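Local coordinates for protein 3-hydroxyadipyl-CoA dehydrogenase (Escherichia coli, PDB 3MOG) that oxidises (3S)-3-hydroxyadipyl-CoA to 3-oxoadipyl-CoA with NAD(+) as electron acceptor, a step of phenylacetate degradation, and assembles as a homotrimer, at residues R193-Y198 and I397-D403; A218-A224 and M347-T353; D319-T325 and R339-D345; T353-A357 and A383-L389; W391-M396 and R440-L445. All blocks are in the same frame, centred on the assembly; numbering follows the deposited sequence.

Contact 1: residues R193-Y198 and I397-D403; sequences RVARPY and IINEALD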
# COMPACT_ATOMS: atom_id res chain seq x y z
N ARG C 193 2.02 6.56 18.01
CA ARG C 193 2.04 7.01 16.62
C ARG C 193 3.31 7.80 16.29
O ARG C 193 3.99 7.50 15.32
CB ARG C 193 0.79 7.84 16.31
CG ARG C 193 0.71 8.34 14.88
CD ARG C 193 -0.01 9.66 14.84
NE ARG C 193 -0.25 10.16 13.50
CZ ARG C 193 -1.46 10.42 13.00
NH1 ARG C 193 -2.53 10.18 13.73
NH2 ARG C 193 -1.59 10.89 11.77
N VAL C 194 3.61 8.81 17.10
CA VAL C 194 4.73 9.73 16.83
C VAL C 194 6.10 9.07 17.07
O VAL C 194 7.05 9.39 16.37
CB VAL C 194 4.57 11.07 17.61
CG1 VAL C 194 5.75 12.02 17.42
CG2 VAL C 194 3.28 11.73 17.20
N ALA C 195 6.17 8.13 18.01
CA ALA C 195 7.39 7.37 18.27
C ALA C 195 7.83 6.43 17.16
O ALA C 195 8.99 6.04 17.11
CB ALA C 195 7.26 6.58 19.57
N ARG C 196 6.91 6.05 16.28
CA ARG C 196 7.20 5.03 15.26
C ARG C 196 8.50 5.23 14.44
O ARG C 196 9.27 4.27 14.28
CB ARG C 196 6.00 4.81 14.32
CG ARG C 196 4.81 4.05 14.91
CD ARG C 196 5.22 2.69 15.50
NE ARG C 196 5.32 2.75 16.96
CZ ARG C 196 5.86 1.81 17.73
NH1 ARG C 196 6.38 0.71 17.19
NH2 ARG C 196 5.88 1.97 19.04
N PRO C 197 8.78 6.46 13.93
CA PRO C 197 10.05 6.54 13.15
C PRO C 197 11.34 6.49 13.96
O PRO C 197 12.42 6.33 13.38
CB PRO C 197 9.92 7.87 12.40
CG PRO C 197 8.86 8.63 13.11
CD PRO C 197 7.93 7.65 13.74
N TYR C 198 11.24 6.61 15.28
CA TYR C 198 12.42 6.44 16.11
C TYR C 198 12.92 5.00 15.95
O TYR C 198 14.12 4.78 15.80
CB TYR C 198 12.14 6.80 17.57
CG TYR C 198 13.38 6.80 18.45
CD1 TYR C 198 14.47 7.61 18.14
CD2 TYR C 198 13.46 5.99 19.59
CE1 TYR C 198 15.61 7.61 18.92
CE2 TYR C 198 14.59 5.99 20.38
CZ TYR C 198 15.66 6.80 20.04
OH TYR C 198 16.79 6.81 20.80
N ILE C 397 10.52 11.96 12.95
CA ILE C 397 9.75 12.12 14.19
C ILE C 397 8.91 13.41 14.13
O ILE C 397 7.71 13.41 14.41
CB ILE C 397 10.67 12.14 15.46
CG1 ILE C 397 11.23 10.75 15.75
CG2 ILE C 397 9.92 12.61 16.70
CD1 ILE C 397 12.38 10.75 16.76
N ILE C 398 9.57 14.51 13.74
CA ILE C 398 8.93 15.83 13.65
C ILE C 398 7.83 15.90 12.57
O ILE C 398 6.75 16.48 12.77
CB ILE C 398 10.01 16.90 13.39
CG1 ILE C 398 10.93 17.01 14.62
CG2 ILE C 398 9.42 18.25 13.00
CD1 ILE C 398 12.18 17.85 14.33
N ASN C 399 8.11 15.29 11.43
CA ASN C 399 7.16 15.17 10.31
C ASN C 399 5.87 14.47 10.73
O ASN C 399 4.76 14.96 10.45
CB ASN C 399 7.84 14.39 9.20
CG ASN C 399 7.27 14.69 7.84
OD1 ASN C 399 6.83 15.80 7.56
ND2 ASN C 399 7.30 13.69 6.96
N GLU C 400 6.02 13.34 11.42
CA GLU C 400 4.91 12.60 12.02
C GLU C 400 4.12 13.39 13.08
O GLU C 400 2.89 13.32 13.12
CB GLU C 400 5.43 11.27 12.58
CG GLU C 400 4.34 10.23 12.76
CD GLU C 400 3.58 9.99 11.47
OE1 GLU C 400 2.37 10.32 11.42
OE2 GLU C 400 4.19 9.51 10.50
N ALA C 401 4.82 14.14 13.93
CA ALA C 401 4.15 15.04 14.90
C ALA C 401 3.33 16.13 14.21
O ALA C 401 2.21 16.45 14.63
CB ALA C 401 5.17 15.67 15.82
N LEU C 402 3.89 16.69 13.14
CA LEU C 402 3.22 17.69 12.36
C LEU C 402 1.99 17.13 11.65
O LEU C 402 0.97 17.81 11.56
CB LEU C 402 4.19 18.25 11.32
CG LEU C 402 5.23 19.28 11.76
CD1 LEU C 402 6.23 19.41 10.65
CD2 LEU C 402 4.62 20.64 12.09
N ASP C 403 2.08 15.90 11.16
CA ASP C 403 0.93 15.28 10.50
C ASP C 403 -0.20 15.03 11.50
O ASP C 403 -1.38 15.22 11.18
CB ASP C 403 1.32 13.99 9.80
CG ASP C 403 0.13 13.31 9.14
OD1 ASP C 403 -0.33 13.82 8.10
OD2 ASP C 403 -0.36 12.29 9.68
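Arg-193 binds both Glu-400 and Asp-403 through one edge of its guanidinium, in a salt-bridge network between two helical regions of the 3-hydroxyacyl-CoA dehydrogenase C-terminal domain type. From CB the chain leaves with CG anti to the backbone N (chi1 -180°), then bends at chi2, bringing NE and NH2 across to the two acids of helix 390-406. NE forms a weak but nearly straight hydrogen bond to Glu-400 OE1, 3.3 Å away. Farther out, NH2 gives a shorter but bent one (134°) to Asp-403 OD2 at 2.8 Å, the carboxylate plane turned 46° from the guanidinium. Arg-258 also pairs with both acids, through Glu-400 OE2 and Asp-403 OD2, so the buried carboxylates are shared by two arginines. A methionine in place of Arg-193 would probably leave these two buried acids short of positive charge, relying more on Arg-258. Beyond the charges the contact is apolar. Val-194 CG1 rests on Ala-401 CB at 4.0 Å, and Pro-197 presents CG to the backbone N of Ile-397. Ile-397 runs alongside Tyr-198, whose hydroxyl is bonded to Met-228 O, and Ile-397 CD1 lies 4.0 Å from Tyr-198 CD1.

Contact 2: residues A218-A224 and M347-T353; sequences AALRDGA and MAGKVVT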
# COMPACT_ATOMS: atom_id res chain seq x y z
N ALA C 218 24.36 4.77 19.80
CA ALA C 218 25.24 5.76 20.42
C ALA C 218 25.03 7.15 19.83
O ALA C 218 25.07 8.14 20.54
CB ALA C 218 26.70 5.34 20.28
N ALA C 219 24.81 7.20 18.52
CA ALA C 219 24.50 8.45 17.84
C ALA C 219 23.21 9.04 18.39
O ALA C 219 23.15 10.22 18.70
CB ALA C 219 24.39 8.24 16.33
N LEU C 220 22.19 8.20 18.52
CA LEU C 220 20.87 8.68 18.93
C LEU C 220 20.82 9.07 20.42
O LEU C 220 20.21 10.08 20.76
CB LEU C 220 19.78 7.68 18.55
CG LEU C 220 19.15 7.76 17.13
CD1 LEU C 220 18.40 9.07 16.92
CD2 LEU C 220 20.13 7.55 15.98
N ARG C 221 21.51 8.32 21.27
CA ARG C 221 21.57 8.64 22.71
C ARG C 221 22.61 9.72 23.07
O ARG C 221 22.28 10.69 23.74
CB ARG C 221 21.76 7.37 23.57
CG ARG C 221 22.24 7.61 25.02
CD ARG C 221 22.37 6.30 25.84
NE ARG C 221 22.73 5.16 25.00
CZ ARG C 221 23.98 4.78 24.72
NH1 ARG C 221 24.18 3.73 23.92
NH2 ARG C 221 25.01 5.43 25.23
N ASP C 222 23.84 9.56 22.62
CA ASP C 222 24.90 10.47 23.05
C ASP C 222 25.18 11.59 22.05
O ASP C 222 25.94 12.51 22.35
CB ASP C 222 26.19 9.72 23.41
CG ASP C 222 25.99 8.72 24.54
OD1 ASP C 222 26.41 7.56 24.38
OD2 ASP C 222 25.40 9.09 25.58
N GLY C 223 24.56 11.51 20.87
CA GLY C 223 24.55 12.61 19.92
C GLY C 223 23.28 13.43 20.05
O GLY C 223 23.35 14.62 20.36
N ALA C 224 22.12 12.80 19.84
CA ALA C 224 20.84 13.52 19.80
C ALA C 224 20.21 13.74 21.18
O ALA C 224 19.24 14.48 21.30
CB ALA C 224 19.85 12.80 18.88
N MET C 347 24.23 16.89 16.60
CA MET C 347 23.45 17.89 17.34
C MET C 347 24.29 18.45 18.50
O MET C 347 25.38 18.94 18.25
CB MET C 347 22.07 17.38 17.76
CG MET C 347 21.10 17.28 16.56
SD MET C 347 19.43 16.73 16.96
CE MET C 347 18.71 16.75 15.33
N ALA C 348 23.80 18.39 19.74
CA ALA C 348 24.51 19.03 20.86
C ALA C 348 25.48 18.10 21.57
O ALA C 348 26.53 18.53 22.06
CB ALA C 348 23.53 19.64 21.85
N GLY C 349 25.13 16.81 21.61
CA GLY C 349 25.94 15.80 22.29
C GLY C 349 27.33 15.60 21.71
O GLY C 349 27.63 16.07 20.61
N LYS C 350 28.18 14.90 22.46
CA LYS C 350 29.57 14.74 22.06
C LYS C 350 29.75 13.72 20.95
O LYS C 350 30.68 13.82 20.16
CB LYS C 350 30.43 14.39 23.28
CG LYS C 350 30.85 15.62 24.07
CD LYS C 350 30.58 15.45 25.55
CE LYS C 350 30.53 16.81 26.24
NZ LYS C 350 29.90 16.72 27.60
N VAL C 351 28.86 12.74 20.88
CA VAL C 351 28.94 11.74 19.82
C VAL C 351 28.46 12.31 18.50
O VAL C 351 27.38 12.89 18.41
CB VAL C 351 28.25 10.43 20.23
CG1 VAL C 351 27.97 9.56 19.02
CG2 VAL C 351 29.14 9.69 21.23
N VAL C 352 29.30 12.16 17.48
CA VAL C 352 29.10 12.72 16.16
C VAL C 352 29.34 11.60 15.13
O VAL C 352 30.33 10.85 15.26
CB VAL C 352 30.11 13.88 15.98
CG1 VAL C 352 30.55 14.05 14.56
CG2 VAL C 352 29.56 15.18 16.53
N THR C 353 28.46 11.43 14.14
CA THR C 353 28.80 10.51 13.04
C THR C 353 29.22 11.24 11.76
O THR C 353 28.81 12.37 11.51
CB THR C 353 27.75 9.37 12.75
OG1 THR C 353 26.59 9.88 12.09
CG2 THR C 353 27.34 8.64 14.00
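Val-351 is the residue most covered here, and it packs against the last turns of helix 213-223. Its two methyls divide the work. CG1, anti to the backbone N (chi1 163°), meets the carbonyl of Ala-218 and lies 3.8 Å from Ala-219 CA, while CG2 turns to Asp-222 and stops 3.7 Å from its CB. The branched side chain thus straddles the helix surface from Ala-218 to Asp-222.

Gly-223 comes next. Its CA sits 3.2 Å from Val-351 O, so close that a CB on this residue would run into that oxygen, and the absence of a side chain lets the two backbones meet. Its carbonyl accepts a hydrogen bond from Gly-349 N at 3.1 Å, with the donor in the carbonyl plane.

Asp-222 contributes backbone as well as its CB. Its carbonyl oxygen takes the N-H of Val-351 at 3.3 Å, the donor standing well above the carbonyl plane, and also receives a CA-H...O contact from Gly-349. The C-terminal end of the helix, where a wider pi-type turn spans 219-223, is therefore bonded to the loop and to the first residue of the strand. Farther along, Ala-219 CB touches Thr-353 CG2 at 3.8 Å.

The contact joins the first C-terminal domain to the reduced Rossmann-fold domain. The axes of the short segments 218-223 and 351-353 come within 7.3 Å at 140°; strand 351-356 is flanked in its sheet by strands 341-345 and 378-381, and Met-347 reaches off to helices 390-406 and 429-436.

Contact 3: residues D319-T325 and R339-D345; sequences DVLLIET and RPVVVID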
# COMPACT_ATOMS: atom_id res chain seq x y z
N ASP C 319 41.20 22.06 1.70
CA ASP C 319 40.36 21.83 0.52
C ASP C 319 39.11 20.96 0.80
O ASP C 319 38.23 20.83 -0.06
CB ASP C 319 41.17 21.22 -0.64
CG ASP C 319 41.88 19.93 -0.25
OD1 ASP C 319 42.18 19.75 0.95
OD2 ASP C 319 42.14 19.11 -1.15
N VAL C 320 39.04 20.40 2.01
CA VAL C 320 37.92 19.56 2.45
C VAL C 320 36.73 20.39 2.89
O VAL C 320 36.85 21.26 3.75
CB VAL C 320 38.30 18.68 3.66
CG1 VAL C 320 37.27 17.57 3.88
CG2 VAL C 320 39.69 18.12 3.49
N LEU C 321 35.57 20.11 2.30
CA LEU C 321 34.32 20.63 2.84
C LEU C 321 33.77 19.64 3.85
O LEU C 321 33.52 18.48 3.53
CB LEU C 321 33.29 20.91 1.74
CG LEU C 321 33.59 22.02 0.72
CD1 LEU C 321 32.37 22.30 -0.13
CD2 LEU C 321 34.04 23.32 1.38
N LEU C 322 33.63 20.11 5.09
CA LEU C 322 32.93 19.38 6.13
C LEU C 322 31.52 19.97 6.18
O LEU C 322 31.33 21.13 6.56
CB LEU C 322 33.63 19.54 7.47
CG LEU C 322 32.94 18.87 8.66
CD1 LEU C 322 33.02 17.36 8.52
CD2 LEU C 322 33.53 19.32 9.99
N ILE C 323 30.54 19.16 5.78
CA ILE C 323 29.18 19.64 5.54
C ILE C 323 28.21 18.87 6.42
O ILE C 323 28.19 17.63 6.39
CB ILE C 323 28.79 19.55 4.04
CG1 ILE C 323 29.80 20.32 3.17
CG2 ILE C 323 27.38 20.10 3.80
CD1 ILE C 323 29.59 20.19 1.65
N GLU C 324 27.47 19.60 7.24
CA GLU C 324 26.34 19.04 7.98
C GLU C 324 25.31 18.47 6.99
O GLU C 324 25.00 19.12 6.00
CB GLU C 324 25.72 20.10 8.88
CG GLU C 324 26.59 20.48 10.07
CD GLU C 324 25.81 21.21 11.14
OE1 GLU C 324 26.05 22.42 11.32
OE2 GLU C 324 24.96 20.58 11.81
N THR C 325 24.81 17.27 7.25
CA THR C 325 23.92 16.58 6.28
C THR C 325 22.62 17.32 6.01
O THR C 325 21.95 17.79 6.95
CB THR C 325 23.61 15.10 6.66
OG1 THR C 325 22.87 14.48 5.61
CG2 THR C 325 22.84 14.97 7.99
N ARG C 339 35.93 18.44 -5.06
CA ARG C 339 36.72 18.63 -3.84
C ARG C 339 36.39 17.42 -2.98
O ARG C 339 35.34 16.81 -3.18
CB ARG C 339 36.24 19.88 -3.09
CG ARG C 339 36.40 21.19 -3.82
CD ARG C 339 35.43 22.24 -3.30
NE ARG C 339 35.78 22.71 -1.95
CZ ARG C 339 36.73 23.60 -1.67
NH1 ARG C 339 37.47 24.13 -2.64
NH2 ARG C 339 36.95 23.95 -0.42
N PRO C 340 37.26 17.08 -2.01
CA PRO C 340 36.88 16.06 -1.04
C PRO C 340 35.83 16.60 -0.09
O PRO C 340 35.81 17.81 0.18
CB PRO C 340 38.18 15.81 -0.26
CG PRO C 340 39.25 16.42 -1.06
CD PRO C 340 38.63 17.56 -1.77
N VAL C 341 34.96 15.72 0.41
CA VAL C 341 33.85 16.09 1.29
C VAL C 341 33.67 15.06 2.40
O VAL C 341 33.65 13.85 2.16
CB VAL C 341 32.51 16.27 0.50
CG1 VAL C 341 31.35 16.55 1.45
CG2 VAL C 341 32.60 17.41 -0.49
N VAL C 342 33.58 15.56 3.64
CA VAL C 342 33.11 14.75 4.75
C VAL C 342 31.72 15.26 5.17
O VAL C 342 31.53 16.46 5.41
CB VAL C 342 34.12 14.74 5.93
CG1 VAL C 342 33.60 13.87 7.09
CG2 VAL C 342 35.47 14.23 5.47
N VAL C 343 30.74 14.36 5.21
CA VAL C 343 29.41 14.70 5.70
C VAL C 343 29.32 14.41 7.21
O VAL C 343 29.72 13.34 7.67
CB VAL C 343 28.30 13.96 4.89
CG1 VAL C 343 27.00 13.87 5.67
CG2 VAL C 343 28.06 14.67 3.56
N ILE C 344 28.82 15.37 7.99
CA ILE C 344 28.68 15.19 9.43
C ILE C 344 27.21 15.24 9.87
O ILE C 344 26.38 15.97 9.31
CB ILE C 344 29.55 16.21 10.23
CG1 ILE C 344 29.39 16.03 11.73
CG2 ILE C 344 29.23 17.65 9.87
CD1 ILE C 344 30.28 16.95 12.55
N ASP C 345 26.91 14.43 10.87
CA ASP C 345 25.60 14.27 11.45
C ASP C 345 25.75 14.57 12.92
O ASP C 345 26.24 13.72 13.68
CB ASP C 345 25.19 12.81 11.27
CG ASP C 345 23.79 12.51 11.71
OD1 ASP C 345 23.54 11.36 12.14
OD2 ASP C 345 22.92 13.40 11.60
O HOH W 1 24.96 17.75 11.20
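Leu-321, Ile-323 and Thr-325 give their N-H groups to the carbonyls of Pro-340, Val-342 and Ile-344, and the intervening carbonyls of Leu-321 and Ile-323 take N-H from Val-342 and Ile-344. These five bonds make the regular parallel pairing. The shortest joins Ile-344 N to Ile-323 O at 2.8 Å, and the bond from Ile-323 N to Val-342 O measures 2.9 Å. Ile-344 O has a second donor, a water at 3.0 Å that also bonds to Glu-324 OE2, an oxygen that forms a salt bridge with Arg-440.

Packing follows the alternation of the strands. On one face Leu-322 CD1 reaches over to Val-342 CG1 at 3.8 Å and also touches Ile-344 CB, while Glu-324 lies side by side with Ile-344. On the other, Ile-323 CD1 meets Val-341 CG1 at 4.0 Å; just past the strand end, Thr-325 CB closes on Val-343 CG1 at 3.7 Å. Where the strands begin, Arg-339 bends back over Asp-319, whose carbonyl oxygen lies over one face of the guanidinium; Leu-321 CD2 approaches its edge, 3.5 Å from Arg-339 NH2.

The pair forms the two strands of a beta-alpha-beta unit in the reduced Rossmann-fold domain. Helix 330-337, which links them, covers the face bearing Leu-321, Ile-323, Val-341 and Val-343, and helix 362-373 packs against Val-342 and Ile-344. In the sheet, strand 314-317 borders 320-324 and strand 351-356 borders 341-345, both antiparallel.

Contact 4: residues T353-A357 and A383-L389; sequences TIAAA and ADYPGML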
# COMPACT_ATOMS: atom_id res chain seq x y z
N THR C 353 28.46 11.43 14.14
CA THR C 353 28.80 10.51 13.04
C THR C 353 29.22 11.24 11.76
O THR C 353 28.81 12.37 11.51
CB THR C 353 27.75 9.37 12.75
OG1 THR C 353 26.59 9.88 12.09
CG2 THR C 353 27.34 8.64 14.00
N ILE C 354 30.10 10.60 10.99
CA ILE C 354 30.64 11.19 9.77
C ILE C 354 30.71 10.15 8.65
O ILE C 354 30.71 8.96 8.91
CB ILE C 354 32.08 11.82 9.95
CG1 ILE C 354 33.14 10.73 10.13
CG2 ILE C 354 32.11 12.84 11.11
CD1 ILE C 354 34.53 11.16 9.71
N ALA C 355 30.74 10.63 7.41
CA ALA C 355 30.96 9.74 6.28
C ALA C 355 31.82 10.49 5.31
O ALA C 355 31.59 11.68 5.05
CB ALA C 355 29.64 9.32 5.62
N ALA C 356 32.84 9.79 4.81
CA ALA C 356 33.74 10.34 3.80
C ALA C 356 33.25 9.89 2.45
O ALA C 356 32.78 8.76 2.30
CB ALA C 356 35.13 9.81 4.03
N ALA C 357 33.34 10.77 1.45
CA ALA C 357 33.13 10.35 0.08
C ALA C 357 34.21 9.33 -0.28
O ALA C 357 35.38 9.51 0.08
CB ALA C 357 33.19 11.53 -0.84
N ALA C 383 28.66 4.39 7.01
CA ALA C 383 28.50 4.46 5.55
C ALA C 383 27.92 5.82 5.10
O ALA C 383 27.34 6.55 5.89
CB ALA C 383 27.66 3.30 5.04
N ASP C 384 28.14 6.14 3.83
CA ASP C 384 27.68 7.38 3.21
C ASP C 384 26.18 7.28 2.90
O ASP C 384 25.75 7.07 1.77
CB ASP C 384 28.52 7.66 1.94
CG ASP C 384 28.40 9.09 1.45
OD1 ASP C 384 27.82 9.95 2.14
OD2 ASP C 384 28.91 9.37 0.34
N TYR C 385 25.40 7.46 3.96
CA TYR C 385 23.97 7.19 3.99
C TYR C 385 23.22 8.53 4.05
O TYR C 385 23.45 9.33 4.96
CB TYR C 385 23.71 6.38 5.25
CG TYR C 385 22.32 5.83 5.46
CD1 TYR C 385 21.75 4.93 4.53
CD2 TYR C 385 21.61 6.13 6.62
CE1 TYR C 385 20.49 4.39 4.75
CE2 TYR C 385 20.35 5.59 6.85
CZ TYR C 385 19.80 4.72 5.91
OH TYR C 385 18.55 4.18 6.14
N PRO C 386 22.32 8.77 3.07
CA PRO C 386 21.53 9.99 2.97
C PRO C 386 20.86 10.37 4.29
O PRO C 386 20.20 9.54 4.91
CB PRO C 386 20.48 9.63 1.91
CG PRO C 386 21.17 8.69 1.02
CD PRO C 386 22.06 7.86 1.93
N GLY C 387 21.09 11.60 4.75
CA GLY C 387 20.47 12.07 5.98
C GLY C 387 21.09 11.48 7.24
O GLY C 387 20.76 11.91 8.35
N MET C 388 21.99 10.52 7.06
CA MET C 388 22.70 9.82 8.14
C MET C 388 21.74 9.24 9.18
O MET C 388 20.83 8.49 8.82
CB MET C 388 23.81 10.71 8.74
CG MET C 388 24.82 11.22 7.69
SD MET C 388 25.96 9.95 7.13
CE MET C 388 27.25 10.30 8.30
N LEU C 389 21.91 9.60 10.46
CA LEU C 389 21.19 8.89 11.53
C LEU C 389 20.33 9.79 12.39
O LEU C 389 19.11 9.63 12.44
CB LEU C 389 22.17 8.11 12.42
CG LEU C 389 22.97 6.97 11.77
CD1 LEU C 389 23.87 6.29 12.79
CD2 LEU C 389 22.03 5.92 11.10
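Met-388 and Ala-355 carry this contact, which is made by van der Waals touching with no hydrogen bond across it. The thioether of Met-388 supplies the apolar core. Bent at chi2 (-74°) and again at chi3, the chain brings CE down on the backbone of strand 351-356, 3.5 Å from Ile-354 C, and against Ala-355 CB at 3.7 Å. The same methyl passes Thr-353 OG1 at 3.9 Å, the two side chains running antiparallel past one another.

A second group of contacts sets the Ala-355 methyl against the loop backbone. CB lies 3.6 Å from Ala-383 O and 3.7 Å from Asp-384 CA.

Hydrogen bonds act within the loop or lead outward. A type II turn from Tyr-385 to Met-388 is closed by Met-388 N to Tyr-385 O (2.8 Å), and Gly-387 adopts positive phi in it. Asp-384 OD1 and OD2 accept the backbone N-H of Ala-330 and Gln-331 at the start of helix 330-337, which would probably favour the charged carboxylate.

In this reduced Rossmann-fold domain, the loop leading to helix 390-406 therefore meets the strand through shape and methyl groups, while its turn and outside bonds supply the polar ties.

Contact 5: residues W391-M396 and R440-L445; sequences WRTVAM and RILRLL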
# COMPACT_ATOMS: atom_id res chain seq x y z
N TRP C 391 19.86 13.21 12.24
CA TRP C 391 19.04 14.17 11.51
C TRP C 391 17.91 13.49 10.77
O TRP C 391 16.80 14.00 10.76
CB TRP C 391 19.87 15.10 10.61
CG TRP C 391 20.44 16.24 11.43
CD1 TRP C 391 21.59 16.22 12.16
CD2 TRP C 391 19.84 17.52 11.65
NE1 TRP C 391 21.76 17.43 12.81
CE2 TRP C 391 20.70 18.24 12.51
CE3 TRP C 391 18.66 18.13 11.19
CZ2 TRP C 391 20.41 19.54 12.93
CZ3 TRP C 391 18.38 19.43 11.60
CH2 TRP C 391 19.26 20.12 12.46
N ARG C 392 18.20 12.33 10.19
CA ARG C 392 17.20 11.55 9.45
C ARG C 392 16.05 11.10 10.36
O ARG C 392 14.87 11.21 9.98
CB ARG C 392 17.87 10.35 8.77
CG ARG C 392 16.93 9.43 8.01
CD ARG C 392 17.66 8.72 6.93
NE ARG C 392 16.81 7.71 6.30
CZ ARG C 392 17.15 7.02 5.22
NH1 ARG C 392 18.32 7.26 4.65
NH2 ARG C 392 16.32 6.09 4.71
N THR C 393 16.41 10.65 11.57
CA THR C 393 15.44 10.13 12.55
C THR C 393 14.61 11.25 13.18
O THR C 393 13.39 11.11 13.36
CB THR C 393 16.15 9.33 13.68
OG1 THR C 393 16.86 8.21 13.11
CG2 THR C 393 15.16 8.81 14.70
N VAL C 394 15.27 12.36 13.51
CA VAL C 394 14.58 13.46 14.19
C VAL C 394 13.63 14.18 13.23
O VAL C 394 12.49 14.42 13.59
CB VAL C 394 15.55 14.41 14.92
CG1 VAL C 394 14.80 15.57 15.53
CG2 VAL C 394 16.34 13.66 16.02
N ALA C 395 14.08 14.44 12.00
CA ALA C 395 13.22 14.93 10.90
C ALA C 395 11.94 14.12 10.73
O ALA C 395 10.84 14.70 10.67
CB ALA C 395 13.98 15.00 9.56
N MET C 396 12.06 12.80 10.68
CA MET C 396 10.87 11.93 10.53
C MET C 396 9.95 11.91 11.75
O MET C 396 8.74 11.87 11.59
CB MET C 396 11.28 10.53 10.12
CG MET C 396 11.74 10.45 8.66
SD MET C 396 10.41 10.56 7.46
CE MET C 396 9.77 8.92 7.72
N ARG C 440 15.03 23.91 7.20
CA ARG C 440 16.10 22.93 7.30
C ARG C 440 15.56 21.50 7.33
O ARG C 440 16.11 20.62 6.66
CB ARG C 440 16.94 23.20 8.56
CG ARG C 440 18.18 22.34 8.64
CD ARG C 440 19.09 22.77 9.76
NE ARG C 440 20.25 21.88 9.80
CZ ARG C 440 21.29 22.04 10.60
NH1 ARG C 440 22.28 21.16 10.55
NH2 ARG C 440 21.34 23.06 11.47
N ILE C 441 14.51 21.26 8.11
CA ILE C 441 13.87 19.95 8.17
C ILE C 441 13.23 19.63 6.82
O ILE C 441 13.38 18.52 6.30
CB ILE C 441 12.80 19.86 9.31
CG1 ILE C 441 13.46 20.07 10.68
CG2 ILE C 441 12.04 18.52 9.25
CD1 ILE C 441 14.64 19.16 10.95
N LEU C 442 12.55 20.63 6.25
CA LEU C 442 11.94 20.49 4.92
C LEU C 442 12.94 20.09 3.84
O LEU C 442 12.69 19.15 3.10
CB LEU C 442 11.22 21.78 4.51
CG LEU C 442 10.66 21.81 3.10
CD1 LEU C 442 9.41 20.92 3.00
CD2 LEU C 442 10.39 23.23 2.65
N ARG C 443 14.07 20.80 3.76
CA ARG C 443 15.07 20.53 2.72
C ARG C 443 15.63 19.09 2.78
O ARG C 443 15.76 18.42 1.75
CB ARG C 443 16.22 21.55 2.80
CG ARG C 443 17.35 21.31 1.79
CD ARG C 443 18.40 22.42 1.86
NE ARG C 443 18.88 22.63 3.23
CZ ARG C 443 19.65 23.66 3.60
NH1 ARG C 443 20.04 24.56 2.71
NH2 ARG C 443 20.03 23.76 4.86
N LEU C 444 15.93 18.65 3.99
CA LEU C 444 16.40 17.30 4.28
C LEU C 444 15.41 16.24 3.79
O LEU C 444 15.77 15.36 3.00
CB LEU C 444 16.65 17.18 5.77
CG LEU C 444 16.95 15.84 6.44
CD1 LEU C 444 18.13 15.15 5.81
CD2 LEU C 444 17.25 16.14 7.88
N LEU C 445 14.16 16.34 4.24
CA LEU C 445 13.14 15.37 3.85
C LEU C 445 12.91 15.34 2.34
O LEU C 445 12.77 14.26 1.77
CB LEU C 445 11.83 15.56 4.65
CG LEU C 445 11.91 15.23 6.15
CD1 LEU C 445 10.67 15.62 6.87
CD2 LEU C 445 12.16 13.75 6.41
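Arg-440 lays its guanidinium flat on the six-membered part of the Trp-391 indole, the planes only 13° apart and the group centres 3.9 Å from each other. The arginine chain is extended from CG to NE, with CG anti to the backbone N (chi1 -172°), which carries it off its helix and across the ring. NE stands 3.3 Å from Trp-391 CH2 and NH1 3.4 Å from Trp-391 CZ2, an offset, cation-pi type of stack near the rim. Lys-346 O takes the indole N-H, which probably limits the rotation of the ring, and Arg-440 NH1 continues to Glu-324. A leucine in place of Arg-440 would probably leave Glu-324 without its charged mate and strip the stacked group from this face of the indole.

Both helices, 390-406 and 438-452, belong to the second C-terminal domain, an all-helical bundle in this region, and the two short segments cross at -111°. Ala-395 is the small residue at their closest approach, its CB surrounded by three branched side chains. Leu-444 leans in with CD2, which meets that CB at 3.8 Å and the carbonyl oxygen of Trp-391 at 3.6 Å, while touching the indole at its edge. Ile-441 splits its branches: CG2 lies against Ala-395, and CD1 reaches Trp-391 CZ3 at 3.8 Å. On the far side of the alanine Met-396 folds at chi2 and chi3, leaving SD 3.8 Å from Leu-445 CD2, a methyl that also packs on Ala-395 CB.

In the fold
From the N terminus, contact 1 opens first, at 193-198, and closes the longest loop when helix 390-406 returns to it. Inside that loop contact 2 runs from helix 213-223 to the start of strand 351-356, and contact 3, the strand pair of the Rossmann-like sheet, lies wholly within contact 2. Contact 4, also within the loop of contact 1, follows contact 2 in series, sharing Thr-353 with it, and leads from the sheet to the start of helix 390-406. Contact 5 begins on that helix before contact 1 closes and ends at 440-445 beyond it, so the two cross. Together they tie the two C-terminal domains to each other and to the reduced Rossmann-fold domain.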